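Local coordinates for protein peptide-43 (Lutzomyia longipalpis, PDB 7JQD) that probably binds the PAC1 receptor as a helical-hairpin peptide related to the sand-fly vasodilator maxadilan, at residues K9-C14 with A26-K31. Numbering follows the deposited sequence.
Sequences KAIDDC and ACMKQK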
# COMPACT_ATOMS: atom_id res chain seq x y z
N LYS B 9 -1.84 8.98 -0.43
CA LYS B 9 -2.55 10.25 -0.28
C LYS B 9 -4.03 10.06 -0.56
O LYS B 9 -4.89 10.53 0.21
CB LYS B 9 -1.94 11.31 -1.19
CG LYS B 9 -0.56 11.80 -0.79
CD LYS B 9 -0.15 13.00 -1.64
CE LYS B 9 1.16 13.65 -1.17
NZ LYS B 9 1.45 14.96 -1.84
N ALA B 10 -4.36 9.35 -1.64
CA ALA B 10 -5.76 9.03 -1.94
C ALA B 10 -6.45 8.42 -0.73
O ALA B 10 -7.48 8.93 -0.28
CB ALA B 10 -5.84 8.09 -3.13
N ILE B 11 -5.89 7.33 -0.20
CA ILE B 11 -6.50 6.66 0.95
C ILE B 11 -6.88 7.67 2.02
O ILE B 11 -8.03 7.71 2.47
CB ILE B 11 -5.56 5.58 1.53
CG1 ILE B 11 -5.48 4.35 0.63
CG2 ILE B 11 -6.04 5.15 2.92
CD1 ILE B 11 -4.57 3.25 1.20
N ASP B 12 -5.92 8.49 2.45
CA ASP B 12 -6.16 9.33 3.62
C ASP B 12 -7.17 10.44 3.31
O ASP B 12 -7.99 10.80 4.17
CB ASP B 12 -4.85 9.92 4.13
CG ASP B 12 -3.94 8.85 4.78
OD1 ASP B 12 -4.48 7.85 5.30
OD2 ASP B 12 -2.68 9.01 4.78
N ASP B 13 -7.15 10.96 2.09
CA ASP B 13 -8.13 11.97 1.73
C ASP B 13 -9.53 11.38 1.70
O ASP B 13 -10.46 11.94 2.27
CB ASP B 13 -7.77 12.59 0.38
CG ASP B 13 -8.62 13.80 0.06
OD1 ASP B 13 -8.46 14.83 0.76
OD2 ASP B 13 -9.44 13.72 -0.90
N CYS B 14 -9.68 10.22 1.05
CA CYS B 14 -11.00 9.61 0.94
C CYS B 14 -11.51 9.12 2.28
O CYS B 14 -12.68 9.35 2.62
CB CYS B 14 -10.97 8.47 -0.08
SG CYS B 14 -10.67 9.02 -1.76
N ALA B 26 -15.99 5.37 -4.04
CA ALA B 26 -16.26 6.32 -5.11
C ALA B 26 -15.17 7.38 -5.16
O ALA B 26 -14.58 7.61 -6.22
CB ALA B 26 -17.63 6.97 -4.91
N CYS B 27 -14.90 8.03 -4.03
CA CYS B 27 -13.76 8.93 -3.95
C CYS B 27 -12.48 8.24 -4.38
O CYS B 27 -11.66 8.82 -5.11
CB CYS B 27 -13.64 9.48 -2.52
SG CYS B 27 -12.15 10.41 -2.18
N MET B 28 -12.29 6.97 -3.99
CA MET B 28 -11.11 6.22 -4.41
C MET B 28 -11.11 5.96 -5.92
O MET B 28 -10.07 6.07 -6.57
CB MET B 28 -11.00 4.91 -3.63
CG MET B 28 -10.46 5.07 -2.21
SD MET B 28 -8.79 5.79 -2.14
CE MET B 28 -7.78 4.40 -2.69
N LYS B 29 -12.27 5.59 -6.49
CA LYS B 29 -12.36 5.49 -7.94
C LYS B 29 -11.95 6.79 -8.61
O LYS B 29 -11.21 6.79 -9.59
CB LYS B 29 -13.78 5.12 -8.38
CG LYS B 29 -14.06 3.64 -8.30
CD LYS B 29 -15.53 3.36 -8.55
CE LYS B 29 -15.80 1.87 -8.47
NZ LYS B 29 -17.24 1.55 -8.26
N GLN B 30 -12.42 7.92 -8.06
CA GLN B 30 -12.04 9.21 -8.62
C GLN B 30 -10.53 9.44 -8.50
O GLN B 30 -9.92 9.96 -9.44
CB GLN B 30 -12.82 10.32 -7.93
CG GLN B 30 -12.41 11.72 -8.34
CD GLN B 30 -12.46 11.97 -9.86
OE1 GLN B 30 -13.26 11.37 -10.58
NE2 GLN B 30 -11.61 12.88 -10.33
N LYS B 31 -9.92 9.04 -7.38
CA LYS B 31 -8.49 9.24 -7.19
C LYS B 31 -7.66 8.42 -8.18
O LYS B 31 -6.56 8.83 -8.56
CB LYS B 31 -8.08 8.91 -5.76
CG LYS B 31 -8.46 9.97 -4.71
CD LYS B 31 -8.31 11.37 -5.22
CE LYS B 31 -8.65 12.36 -4.14
NZ LYS B 31 -7.66 12.21 -3.04
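C14 and C27 are joined covalently, their SG atoms 2.1 Å apart with a torsion of -78° about the S-S bond. C27 carries its sulfur anti to the backbone N (chi1 171°), which sends it across to the facing helix. Around this bridge the packing is tight. M28 is bent at chi2 and chi3, so that its flexible thioether folds back into the interface: SD lies 3.8 Å from C14 SG, and CE reaches I11 CG1 at 4.0 Å. A10 suits its place by being small, its CB resting 3.6 Å from K31 CB. The other side is looser and partly exposed. Here K31's long chain covers A10 and the bridge with methylenes, then crosses short D13 at about a right angle; NZ meets OD2 at 3.2 Å from above the carboxylate plane in a salt bridge, while OD1 pairs with R16. Replacing K31 by alanine removes CG and the ammonium, and would probably leave D13 without its partner on the facing helix and A10 and the disulfide less covered. The contact sits mid-hairpin, where helices 3-17 and 21-37 run roughly antiparallel; another protein chain packs aromatic surface against A10, I11 and M28.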